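Local atomic coordinates of Pts system, fructose-specific iiabc component (PDB entry 5DLE), a protein that probably transfers a phosphoryl group from a phosphohistidine protein to fructose as the sugar is taken up, this chain being its IIB domain. Residues 27-30 and 31-35; 34-37 and 38-41; 57-60 and 61-65; 78-81 and 82-85; 98-101 and 102-106. One frame throughout, in Å; residues are numbered along the deposited sequence.

Contact 1: 27-30 and 31-35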
loop_
_atom_site.group_PDB
_atom_site.type_symbol
_atom_site.label_atom_id
_atom_site.label_comp_id
_atom_site.label_asym_id
_atom_site.label_seq_id
_atom_site.Cartn_x
_atom_site.Cartn_y
_atom_site.Cartn_z
ATOM N N THR A 27 4.997 5.456 2.569
ATOM C CA THR A 27 5.640 6.078 3.743
ATOM C C THR A 27 6.287 5.018 4.616
ATOM O O THR A 27 7.469 5.164 5.023
ATOM C CB THR A 27 4.583 6.829 4.539
ATOM O OG1 THR A 27 4.112 7.904 3.734
ATOM C CG2 THR A 27 5.125 7.380 5.837
ATOM N N TYR A 28 5.540 3.953 4.917
ATOM C CA TYR A 28 6.046 2.951 5.858
ATOM C C TYR A 28 6.996 1.983 5.184
ATOM O O TYR A 28 7.939 1.490 5.830
ATOM C CB TYR A 28 4.866 2.173 6.511
ATOM C CG TYR A 28 4.339 2.909 7.730
ATOM C CD1 TYR A 28 3.490 3.971 7.608
ATOM C CD2 TYR A 28 4.780 2.569 9.000
ATOM C CE1 TYR A 28 3.042 4.688 8.698
ATOM C CE2 TYR A 28 4.365 3.277 10.090
ATOM C CZ TYR A 28 3.502 4.327 9.938
ATOM O OH TYR A 28 3.071 5.036 11.042
ATOM N N ILE A 29 6.766 1.639 3.902
ATOM C CA ILE A 29 7.727 0.749 3.258
ATOM C C ILE A 29 9.088 1.448 3.170
ATOM O O ILE A 29 10.132 0.843 3.445
ATOM C CB ILE A 29 7.232 0.323 1.860
ATOM C CG1 ILE A 29 5.976 -0.551 2.004
ATOM C CG2 ILE A 29 8.314 -0.532 1.166
ATOM C CD1 ILE A 29 5.235 -0.720 0.654
ATOM N N ALA A 30 9.099 2.719 2.708
ATOM C CA ALA A 30 10.361 3.439 2.628
ATOM C C ALA A 30 11.027 3.503 3.995
ATOM O O ALA A 30 12.250 3.277 4.113
ATOM C CB ALA A 30 10.148 4.845 2.063
ATOM N N ALA A 31 10.234 3.744 5.041
ATOM C CA ALA A 31 10.844 3.878 6.375
ATOM C C ALA A 31 11.465 2.584 6.826
ATOM O O ALA A 31 12.612 2.572 7.315
ATOM C CB ALA A 31 9.804 4.343 7.391
ATOM N N LYS A 32 10.729 1.479 6.654
ATOM C CA LYS A 32 11.209 0.209 7.165
ATOM C C LYS A 32 12.378 -0.284 6.335
ATOM O O LYS A 32 13.336 -0.850 6.882
ATOM C CB LYS A 32 10.068 -0.795 7.219
ATOM C CG LYS A 32 10.386 -2.087 7.902
ATOM C CD LYS A 32 10.862 -1.919 9.380
ATOM C CE LYS A 32 11.180 -3.292 9.871
ATOM N NZ LYS A 32 11.907 -3.267 11.166
ATOM N N LYS A 33 12.370 -0.062 5.020
ATOM C CA LYS A 33 13.531 -0.485 4.236
ATOM C C LYS A 33 14.751 0.347 4.586
ATOM O O LYS A 33 15.869 -0.192 4.656
ATOM C CB LYS A 33 13.249 -0.419 2.742
ATOM C CG LYS A 33 12.205 -1.437 2.363
ATOM C CD LYS A 33 12.113 -1.619 0.892
ATOM C CE LYS A 33 13.149 -2.626 0.380
ATOM N NZ LYS A 33 12.728 -2.961 -1.032
ATOM N N ILE A 34 14.566 1.654 4.814
ATOM C CA ILE A 34 15.717 2.484 5.218
ATOM C C ILE A 34 16.241 2.022 6.575
ATOM O O ILE A 34 17.462 1.921 6.769
ATOM C CB ILE A 34 15.308 3.968 5.240
ATOM C CG1 ILE A 34 15.165 4.473 3.799
ATOM C CG2 ILE A 34 16.365 4.819 6.006
ATOM C CD1 ILE A 34 14.517 5.839 3.729
ATOM N N GLU A 35 15.340 1.760 7.528
ATOM C CA GLU A 35 15.766 1.259 8.851
ATOM C C GLU A 35 16.530 -0.053 8.725
ATOM O O GLU A 35 17.586 -0.208 9.339
ATOM C CB GLU A 35 14.549 1.086 9.760
ATOM C CG GLU A 35 13.938 2.411 10.196
ATOM C CD GLU A 35 12.533 2.295 10.788
ATOM O OE1 GLU A 35 11.984 1.159 10.893
ATOM O OE2 GLU A 35 11.970 3.362 11.120
#
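Ile34 lies tight against the backbone of Ala30, one helical turn before it. With its first torsion at -73°, CG1 lies beside its own backbone N and is laid back over the preceding turn, so that Ile34 CG1 sits 3.2 Å from Ala30 O and its terminal CD1 3.4 Å from the same oxygen. That carbonyl also accepts the N-H of Ile34 at 2.9 Å, so one oxygen is bonded by the amide and covered by the branch of a single residue. Next to this pair, Ala31 CB rests 3.4 Å from Thr27 O, the acceptor for its own N-H. This closely packed side faces the sheet. Helix 25-40 is the connection of a beta-alpha-beta unit between strands 13-19 and 44-50; Ala30, Ala31 and Ile34 bear on Thr18, Ala31 also on Val47, and the Thr27 hydroxyl is held by Gln50 O and Cys20 N. Things are looser round the helix, where Ile29 and Lys33 run side by side in the same direction. Ile29 CG2 meets Lys33 CD at 4.0 Å, in one of the two conformers modelled for the lysine, and Lys33 CG passes 3.3 Å from Ile29 O. The lysine as a whole is partly exposed, and in this conformer its NZ bonds to Ile97 O. Lys32 turns its end off the helix altogether, bent at chi2 (58°), and makes a salt bridge with Glu35 of the second subunit, whose Lys33 bonds to Tyr28 OH, a hydroxyl that also pairs with Glu56.

Contact 2: 34-37 and 38-41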
loop_
_atom_site.group_PDB
_atom_site.type_symbol
_atom_site.label_atom_id
_atom_site.label_comp_id
_atom_site.label_asym_id
_atom_site.label_seq_id
_atom_site.Cartn_x
_atom_site.Cartn_y
_atom_site.Cartn_z
ATOM N N ILE A 34 14.566 1.654 4.814
ATOM C CA ILE A 34 15.717 2.484 5.218
ATOM C C ILE A 34 16.241 2.022 6.575
ATOM O O ILE A 34 17.462 1.921 6.769
ATOM C CB ILE A 34 15.308 3.968 5.240
ATOM C CG1 ILE A 34 15.165 4.473 3.799
ATOM C CG2 ILE A 34 16.365 4.819 6.006
ATOM C CD1 ILE A 34 14.517 5.839 3.729
ATOM N N GLU A 35 15.340 1.760 7.528
ATOM C CA GLU A 35 15.766 1.259 8.851
ATOM C C GLU A 35 16.530 -0.053 8.725
ATOM O O GLU A 35 17.586 -0.208 9.339
ATOM C CB GLU A 35 14.549 1.086 9.760
ATOM C CG GLU A 35 13.938 2.411 10.196
ATOM C CD GLU A 35 12.533 2.295 10.788
ATOM O OE1 GLU A 35 11.984 1.159 10.893
ATOM O OE2 GLU A 35 11.970 3.362 11.120
ATOM N N ASN A 36 16.019 -1.010 7.939
ATOM C CA ASN A 36 16.698 -2.306 7.842
ATOM C C ASN A 36 18.057 -2.164 7.186
ATOM O O ASN A 36 19.006 -2.825 7.605
ATOM C CB ASN A 36 15.843 -3.314 7.059
ATOM C CG ASN A 36 14.678 -3.858 7.872
ATOM O OD1 ASN A 36 14.702 -3.793 9.114
ATOM N ND2 ASN A 36 13.717 -4.479 7.205
ATOM N N GLU A 37 18.163 -1.361 6.129
ATOM C CA GLU A 37 19.433 -1.241 5.413
ATOM C C GLU A 37 20.446 -0.438 6.223
ATOM O O GLU A 37 21.646 -0.762 6.222
ATOM C CB GLU A 37 19.199 -0.622 4.037
ATOM C CG GLU A 37 20.472 -0.505 3.193
ATOM C CD GLU A 37 21.071 -1.872 2.790
ATOM O OE1 GLU A 37 20.328 -2.868 2.614
ATOM O OE2 GLU A 37 22.315 -1.915 2.637
ATOM N N ALA A 38 19.999 0.602 6.924
ATOM C CA ALA A 38 20.903 1.354 7.803
ATOM C C ALA A 38 21.510 0.432 8.836
ATOM O O ALA A 38 22.721 0.483 9.097
ATOM C CB ALA A 38 20.142 2.482 8.511
ATOM N N LYS A 39 20.676 -0.401 9.456
ATOM C CA LYS A 39 21.180 -1.295 10.500
ATOM C C LYS A 39 22.110 -2.340 9.901
ATOM O O LYS A 39 23.176 -2.641 10.483
ATOM C CB LYS A 39 20.003 -1.894 11.261
ATOM C CG LYS A 39 19.365 -0.831 12.186
ATOM C CD LYS A 39 18.176 -1.334 12.990
ATOM C CE LYS A 39 16.859 -0.951 12.314
ATOM N NZ LYS A 39 15.706 -1.720 12.902
ATOM N N LYS A 40 21.794 -2.840 8.701
ATOM C CA LYS A 40 22.701 -3.784 8.041
ATOM C C LYS A 40 24.076 -3.163 7.820
ATOM O O LYS A 40 25.106 -3.835 8.015
ATOM C CB LYS A 40 22.106 -4.276 6.723
ATOM C CG LYS A 40 22.985 -5.252 5.948
ATOM C CD LYS A 40 22.344 -5.591 4.605
ATOM C CE LYS A 40 23.240 -6.523 3.802
ATOM N NZ LYS A 40 22.697 -6.750 2.437
ATOM N N GLN A 41 24.124 -1.889 7.436
ATOM C CA GLN A 41 25.383 -1.180 7.219
ATOM C C GLN A 41 26.026 -0.673 8.509
ATOM O O GLN A 41 27.100 -0.055 8.435
ATOM C CB GLN A 41 25.166 -0.031 6.218
ATOM C CG GLN A 41 24.870 -0.531 4.769
ATOM C CD GLN A 41 24.779 0.576 3.708
ATOM O OE1 GLN A 41 25.530 1.549 3.762
ATOM N NE2 GLN A 41 23.866 0.417 2.716
HETATM O O HOH W 1 12.976 -1.158 12.061
HETATM O O HOH W 2 21.445 -4.758 0.852
#
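Glu37 reaches one turn forward to grip Gln41, where helix 25-40, the crossover helix of a beta-alpha-beta unit, comes to its C-terminal end. Its CG is anti to the backbone N (chi1 -178°), and a bend at chi2 swings the carboxylate along the helix toward the later turn. Gln41 NE2 gives a nearly straight bond of 2.8 Å to Glu37 OE2, which uses its anti lone pair. The carboxylate oxygen lies in the amide plane, yet the two flat groups are turned 70° against each other. The same NE2 probably also bonds to Glu101 O on helix 100-107, which would help fix the rotation of this amide. The other oxygen of the carboxylate reaches Lys40 through a water, which donates to Glu37 OE1 at 2.8 Å and accepts from Lys40 NZ; the opposite charges of Glu37 OE1 and Lys40 NZ stay 4.6 Å apart. Ala38 is the quiet, buried member of the contact: its CB lies 3.2 Å from Ile34 O and faces Ile45 of strand 44-50. Lys39, on the exposed flank, folds back over the earlier turn. The kink at chi3 (-98°) lowers the end of its chain so that Lys39 CE comes within 3.2 Å of Glu35 O and 4.0 Å of Glu35 CB. OE2 of Glu35 is taken by Lys32 of the second subunit, whereas its OE1 receives a water proton at 2.8 Å, and that water accepts from Lys39 NZ at 2.9 Å.

Contact 3: 57-60 and 61-65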
loop_
_atom_site.group_PDB
_atom_site.type_symbol
_atom_site.label_atom_id
_atom_site.label_comp_id
_atom_site.label_asym_id
_atom_site.label_seq_id
_atom_site.Cartn_x
_atom_site.Cartn_y
_atom_site.Cartn_z
ATOM N N ASN A 57 6.356 10.480 14.960
ATOM C CA ASN A 57 7.748 10.268 15.398
ATOM C C ASN A 57 8.681 11.301 14.782
ATOM O O ASN A 57 9.778 10.987 14.280
ATOM C CB ASN A 57 8.210 8.844 15.090
ATOM C CG ASN A 57 7.351 7.822 15.790
ATOM O OD1 ASN A 57 7.468 7.661 17.021
ATOM N ND2 ASN A 57 6.475 7.179 15.074
ATOM N N ALA A 58 8.257 12.563 14.879
ATOM C CA ALA A 58 9.007 13.665 14.302
ATOM C C ALA A 58 10.436 13.714 14.841
ATOM O O ALA A 58 10.693 13.461 16.023
ATOM C CB ALA A 58 8.286 14.974 14.596
ATOM N N LEU A 59 11.368 14.036 13.953
ATOM C CA LEU A 59 12.753 14.227 14.362
ATOM C C LEU A 59 12.825 15.363 15.364
ATOM O O LEU A 59 12.163 16.389 15.207
ATOM C CB LEU A 59 13.640 14.551 13.158
ATOM C CG LEU A 59 13.635 13.501 12.018
ATOM C CD1 LEU A 59 14.535 13.976 10.874
ATOM C CD2 LEU A 59 14.066 12.133 12.566
ATOM N N THR A 60 13.667 15.190 16.376
ATOM C CA THR A 60 13.925 16.281 17.294
ATOM C C THR A 60 15.115 17.105 16.808
ATOM O O THR A 60 15.942 16.652 15.992
ATOM C CB THR A 60 14.224 15.761 18.702
ATOM O OG1 THR A 60 15.465 15.037 18.708
ATOM C CG2 THR A 60 13.096 14.855 19.200
ATOM N N GLU A 61 15.198 18.328 17.337
ATOM C CA GLU A 61 16.356 19.170 17.064
ATOM C C GLU A 61 17.652 18.455 17.429
ATOM O O GLU A 61 18.633 18.506 16.676
ATOM C CB GLU A 61 16.229 20.491 17.829
ATOM C CG GLU A 61 17.306 21.498 17.488
ATOM C CD GLU A 61 17.146 22.827 18.223
ATOM O OE1 GLU A 61 16.083 23.049 18.842
ATOM O OE2 GLU A 61 18.084 23.653 18.173
ATOM N N GLU A 62 17.672 17.763 18.578
ATOM C CA GLU A 62 18.900 17.084 18.967
ATOM C C GLU A 62 19.237 15.939 18.018
ATOM O O GLU A 62 20.413 15.722 17.695
ATOM C CB GLU A 62 18.787 16.570 20.409
ATOM C CG GLU A 62 20.012 15.833 20.870
ATOM C CD GLU A 62 21.149 16.778 21.291
ATOM O OE1 GLU A 62 20.977 18.024 21.237
ATOM O OE2 GLU A 62 22.225 16.269 21.681
ATOM N N GLU A 63 18.226 15.183 17.574
ATOM C CA GLU A 63 18.483 14.106 16.626
ATOM C C GLU A 63 19.085 14.644 15.335
ATOM O O GLU A 63 20.020 14.055 14.777
ATOM C CB GLU A 63 17.184 13.345 16.330
ATOM C CG GLU A 63 16.785 12.424 17.473
ATOM C CD GLU A 63 15.341 11.936 17.414
ATOM O OE1 GLU A 63 14.516 12.512 16.660
ATOM O OE2 GLU A 63 15.043 10.955 18.145
ATOM N N ILE A 64 18.560 15.756 14.837
ATOM C CA ILE A 64 19.116 16.312 13.606
ATOM C C ILE A 64 20.543 16.823 13.856
ATOM O O ILE A 64 21.440 16.649 13.018
ATOM C CB ILE A 64 18.184 17.409 13.053
ATOM C CG1 ILE A 64 16.835 16.786 12.679
ATOM C CG2 ILE A 64 18.832 18.074 11.848
ATOM C CD1 ILE A 64 15.766 17.868 12.436
ATOM N N LYS A 65 20.764 17.473 15.001
ATOM C CA LYS A 65 22.102 17.935 15.357
ATOM C C LYS A 65 23.129 16.800 15.328
ATOM O O LYS A 65 24.234 16.958 14.789
ATOM C CB LYS A 65 22.061 18.591 16.746
ATOM C CG LYS A 65 23.438 18.888 17.283
ATOM C CD LYS A 65 23.371 19.441 18.734
ATOM C CE LYS A 65 24.756 19.435 19.363
ATOM N NZ LYS A 65 25.118 18.051 19.844
#
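Thr60 and Glu63 exchange two hydrogen bonds, each side chain taking the other's backbone N-H. Thr60 N donates to Glu63 OE1 at 2.8 Å, nearly straight but meeting the oxygen from above the carboxylate plane, 36° out of it. In return Glu63 N donates to Thr60 OG1 at 3.0 Å. This is a capping box at the start of helix 61-66, with Thr60 as N-cap. The threonine needs chi1 of 67° for it: OG1 then stands between its own N and carbonyl carbon, in the crowded position, and faces the N-H of Glu63 in the first turn. The first regular helical bond follows from Ile64 N to Thr60 O, 3.0 Å long. OE2 of Glu63 has its own partner, a salt bridge to Arg46 of strand 44-50, which ties the cap to the sheet. Outward from the polar core, Leu59 and Ile64 bracket the box, crossing at about a right angle with Leu59 CB 3.9 Å from Ile64 CG1; leucine just before the cap and isoleucine in the first turn make a hydrophobic staple. Leu59 continues inward onto Val15, Val17 and Phe83. A carboxylate that caps a helix N-terminus and also faces an arginine probably stays ionised, and its charge should in turn suit the positive end of the helix dipole.

Contact 4: 78-81 and 82-85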
loop_
_atom_site.group_PDB
_atom_site.type_symbol
_atom_site.label_atom_id
_atom_site.label_comp_id
_atom_site.label_asym_id
_atom_site.label_seq_id
_atom_site.Cartn_x
_atom_site.Cartn_y
_atom_site.Cartn_z
ATOM N N ILE A 78 8.212 19.088 2.225
ATOM C CA ILE A 78 8.200 19.068 3.682
ATOM C C ILE A 78 9.044 20.253 4.143
ATOM O O ILE A 78 9.692 20.923 3.334
ATOM C CB ILE A 78 8.746 17.745 4.271
ATOM C CG1 ILE A 78 10.224 17.590 3.912
ATOM C CG2 ILE A 78 7.948 16.522 3.744
ATOM C CD1 ILE A 78 10.891 16.546 4.735
ATOM N N ASP A 79 9.030 20.524 5.458
ATOM C CA ASP A 79 9.889 21.610 5.933
ATOM C C ASP A 79 11.327 21.128 5.954
ATOM O O ASP A 79 11.639 20.109 6.589
ATOM C CB ASP A 79 9.527 22.159 7.311
ATOM C CG ASP A 79 10.572 23.231 7.792
ATOM O OD1 ASP A 79 11.318 22.977 8.786
ATOM O OD2 ASP A 79 10.688 24.309 7.127
ATOM N N GLU A 80 12.186 21.864 5.248
ATOM C CA GLU A 80 13.598 21.529 5.137
ATOM C C GLU A 80 14.522 22.521 5.838
ATOM O O GLU A 80 15.715 22.225 5.973
ATOM C CB GLU A 80 13.998 21.406 3.653
ATOM C CG GLU A 80 13.368 20.191 2.973
ATOM C CD GLU A 80 13.681 20.033 1.480
ATOM O OE1 GLU A 80 14.716 20.529 1.004
ATOM O OE2 GLU A 80 12.855 19.395 0.781
ATOM N N LYS A 81 14.031 23.684 6.307
ATOM C CA LYS A 81 14.935 24.644 6.955
ATOM C C LYS A 81 15.647 24.022 8.151
ATOM O O LYS A 81 16.827 24.320 8.407
ATOM C CB LYS A 81 14.162 25.901 7.373
ATOM C CG LYS A 81 15.088 27.032 7.823
ATOM C CD LYS A 81 14.357 28.372 7.955
ATOM C CE LYS A 81 15.338 29.521 8.228
ATOM N NZ LYS A 81 16.322 29.722 7.116
ATOM N N ARG A 82 14.961 23.124 8.865
ATOM C CA ARG A 82 15.545 22.418 10.000
ATOM C C ARG A 82 16.780 21.598 9.652
ATOM O O ARG A 82 17.492 21.189 10.570
ATOM C CB ARG A 82 14.496 21.495 10.617
ATOM C CG ARG A 82 13.846 20.522 9.622
ATOM C CD ARG A 82 12.837 19.673 10.368
ATOM N NE ARG A 82 11.995 18.969 9.426
ATOM C CZ ARG A 82 11.387 17.807 9.669
ATOM N NH1 ARG A 82 11.547 17.213 10.841
ATOM N NH2 ARG A 82 10.600 17.262 8.727
ATOM N N PHE A 83 17.045 21.325 8.379
ATOM C CA PHE A 83 18.208 20.536 7.995
ATOM C C PHE A 83 19.365 21.384 7.461
ATOM O O PHE A 83 20.353 20.826 6.964
ATOM C CB PHE A 83 17.803 19.494 6.947
ATOM C CG PHE A 83 16.638 18.639 7.369
ATOM C CD1 PHE A 83 16.702 17.872 8.533
ATOM C CD2 PHE A 83 15.500 18.614 6.603
ATOM C CE1 PHE A 83 15.643 17.057 8.915
ATOM C CE2 PHE A 83 14.404 17.834 6.996
ATOM C CZ PHE A 83 14.490 17.046 8.159
ATOM N N GLU A 84 19.267 22.705 7.540
ATOM C CA GLU A 84 20.388 23.547 7.122
ATOM C C GLU A 84 21.685 23.133 7.813
ATOM O O GLU A 84 21.707 22.840 9.016
ATOM C CB GLU A 84 20.102 25.013 7.444
ATOM C CG GLU A 84 19.134 25.617 6.455
ATOM C CD GLU A 84 18.923 27.099 6.710
ATOM O OE1 GLU A 84 19.561 27.646 7.645
ATOM O OE2 GLU A 84 18.125 27.702 5.961
ATOM N N GLY A 85 22.768 23.083 7.033
ATOM C CA GLY A 85 24.074 22.753 7.591
ATOM C C GLY A 85 24.352 21.265 7.630
ATOM O O GLY A 85 25.450 20.879 7.987
#
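The guanidinium of Arg82 takes Asp79 O at its edge, in plane, and has Phe83 CZ over one face, 3.4 Å above the plane and toward the rim. The edge bond runs from Arg82 NE to Asp79 O, 3.1 Å long and almost straight at 175°. The arginine chain in turn lies on the Phe83 ring: Arg82 CG stands 3.7 Å above one face, over the centre, while Ile78 CD1 comes to the ring edge, 4.4 Å from Phe83 CE2. Arg82 NH1 goes on to a salt bridge with Glu48. Arg82 and Phe83 belong to a 3-10 turn in the connection between strands 69-74 and 88-91, and the turn drives Phe83 into the core against Val17, Val70 and Leu72. Its backbone bonds run from each residue to the third one before it, as in a 3-10 turn: Phe83 N to Glu80 O at 2.9 Å and Glu84 N to Lys81 O at 3.1 Å. On the exposed side Lys81 and Glu84 form a salt bridge. The lysine, extended until a final bend at chi4 (62°), brings NZ 2.9 Å from Glu84 OE2, on the syn side but 34° out of the carboxylate plane.

Contact 5: 98-101 and 102-106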
loop_
_atom_site.group_PDB
_atom_site.type_symbol
_atom_site.label_atom_id
_atom_site.label_comp_id
_atom_site.label_asym_id
_atom_site.label_seq_id
_atom_site.Cartn_x
_atom_site.Cartn_y
_atom_site.Cartn_z
ATOM N N ASN A 98 13.302 1.121 -3.876
ATOM C CA ASN A 98 13.892 0.193 -4.827
ATOM C C ASN A 98 15.406 0.271 -4.908
ATOM O O ASN A 98 16.019 -0.625 -5.508
ATOM C CB ASN A 98 13.292 0.424 -6.219
ATOM C CG ASN A 98 11.895 -0.124 -6.309
ATOM O OD1 ASN A 98 11.484 -0.936 -5.474
ATOM N ND2 ASN A 98 11.146 0.309 -7.321
ATOM N N ASN A 99 16.025 1.278 -4.295
ATOM C CA ASN A 99 17.470 1.470 -4.407
ATOM C C ASN A 99 18.082 1.717 -3.043
ATOM O O ASN A 99 18.992 2.522 -2.921
ATOM C CB ASN A 99 17.788 2.648 -5.334
ATOM C CG ASN A 99 19.210 2.604 -5.906
ATOM O OD1 ASN A 99 19.833 1.544 -5.997
ATOM N ND2 ASN A 99 19.697 3.753 -6.349
ATOM N N THR A 100 17.589 1.028 -2.001
ATOM C CA THR A 100 17.860 1.454 -0.634
ATOM C C THR A 100 19.346 1.356 -0.268
ATOM O O THR A 100 19.883 2.265 0.369
ATOM C CB THR A 100 17.057 0.619 0.371
ATOM O OG1 THR A 100 15.729 0.337 -0.111
ATOM C CG2 THR A 100 16.965 1.394 1.688
ATOM N N GLU A 101 19.988 0.239 -0.645
ATOM C CA GLU A 101 21.402 0.041 -0.324
ATOM C C GLU A 101 22.234 1.174 -0.884
ATOM O O GLU A 101 23.055 1.781 -0.172
ATOM C CB GLU A 101 21.859 -1.293 -0.899
ATOM C CG GLU A 101 23.340 -1.610 -0.685
ATOM C CD GLU A 101 23.738 -2.861 -1.466
ATOM O OE1 GLU A 101 23.273 -3.039 -2.626
ATOM O OE2 GLU A 101 24.494 -3.672 -0.914
ATOM N N ASN A 102 22.040 1.472 -2.166
ATOM C CA ASN A 102 22.819 2.514 -2.799
ATOM C C ASN A 102 22.500 3.877 -2.204
ATOM O O ASN A 102 23.410 4.686 -1.987
ATOM C CB ASN A 102 22.591 2.460 -4.308
ATOM C CG ASN A 102 23.293 1.261 -4.963
ATOM O OD1 ASN A 102 24.227 0.670 -4.400
ATOM N ND2 ASN A 102 22.839 0.892 -6.170
ATOM N N ILE A 103 21.226 4.140 -1.881
ATOM C CA ILE A 103 20.881 5.451 -1.344
ATOM C C ILE A 103 21.543 5.687 0.006
ATOM O O ILE A 103 22.025 6.793 0.284
ATOM C CB ILE A 103 19.359 5.600 -1.279
ATOM C CG1 ILE A 103 18.864 6.031 -2.648
ATOM C CG2 ILE A 103 18.929 6.584 -0.181
ATOM C CD1 ILE A 103 17.399 5.857 -2.790
ATOM N N ILE A 104 21.572 4.677 0.875
ATOM C CA ILE A 104 22.237 4.820 2.177
ATOM C C ILE A 104 23.696 5.177 1.957
ATOM O O ILE A 104 24.249 6.087 2.585
ATOM C CB ILE A 104 22.125 3.517 3.000
ATOM C CG1 ILE A 104 20.670 3.196 3.394
ATOM C CG2 ILE A 104 23.043 3.574 4.245
ATOM C CD1 ILE A 104 19.990 4.292 4.147
ATOM N N LYS A 105 24.341 4.440 1.047
ATOM C CA LYS A 105 25.781 4.656 0.832
ATOM C C LYS A 105 26.040 6.035 0.240
ATOM O O LYS A 105 26.950 6.760 0.685
ATOM C CB LYS A 105 26.336 3.563 -0.082
ATOM C CG LYS A 105 26.511 2.232 0.613
ATOM C CD LYS A 105 27.052 1.173 -0.355
ATOM C CE LYS A 105 27.113 -0.223 0.282
ATOM N NZ LYS A 105 28.133 -0.328 1.373
ATOM N N GLU A 106 25.238 6.413 -0.762
ATOM C CA GLU A 106 25.396 7.688 -1.458
ATOM C C GLU A 106 25.104 8.874 -0.543
ATOM O O GLU A 106 25.610 9.973 -0.804
ATOM C CB GLU A 106 24.479 7.755 -2.691
ATOM C CG GLU A 106 24.909 6.849 -3.861
ATOM C CD GLU A 106 23.770 6.495 -4.851
ATOM O OE1 GLU A 106 22.666 7.096 -4.784
ATOM O OE2 GLU A 106 23.984 5.590 -5.696
HETATM O O HOH W 3 20.545 -0.286 -4.023
HETATM O O HOH W 4 22.161 4.071 -7.432
#
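Chi1 of -159° in Asn99 sets its CG anti to the backbone N, and chi1 of -73° in Asn102 lays that CG beside its own N, bringing the two amides together at the N-terminus of helix 100-107. Asn99 holds the N-cap position, just where the chain leaves helix 93-98, but its side chain makes no direct capping bond. A water bridges instead, donating to Asn99 OD1 at 2.8 Å and accepting from Asn102 N at 3.0 Å, so the first-turn amide is satisfied through solvent. Asn102 ND2 adds only a weak, bent bond of 3.1 Å to Asn99 OD1, the amide planes standing at 88° to each other. These bonds belong to one of two conformers modelled for Asn99, in which a second water also links its ND2 to Glu106 OE2. The backbone grip is firmer: Ile103 N donates to Asn99 O at 2.9 Å. In the conformers given for both residues, Ile103 CD1 packs 4.1 Å from Asn99 CB and continues onto Tyr89 and Val91 of strand 88-91, while Thr100 turns to helix 25-40. On the solvent side, where Lys105 N donates to Glu101 O at 3.2 Å, the two side chains lie alongside one another with their charged ends apart, touching through carbon, Glu101 CG 4.1 Å from Lys105 CE.

Contacts 1 and 2 follow each other along helix 25-40 and share Ile34 and Glu35; the first is buried between sheet and second subunit, while the second, nearer the helix end and partly buried, trades packing for carboxylate, amide and water bonds. Contact 5, also partly buried, lies on the same side of the fold and touches both, its Thr100 and Ile104 against contact 1 and its Glu101 and Lys105 against Gln41. Contacts 3 and 4 form a separate pair, joined where Leu59 and Ile64 meet Phe83; contact 3 is partly buried, contact 4 at the surface apart from Phe83. Of two helix starts, 57-65 has a direct side-chain cap and 98-106 a water bridge.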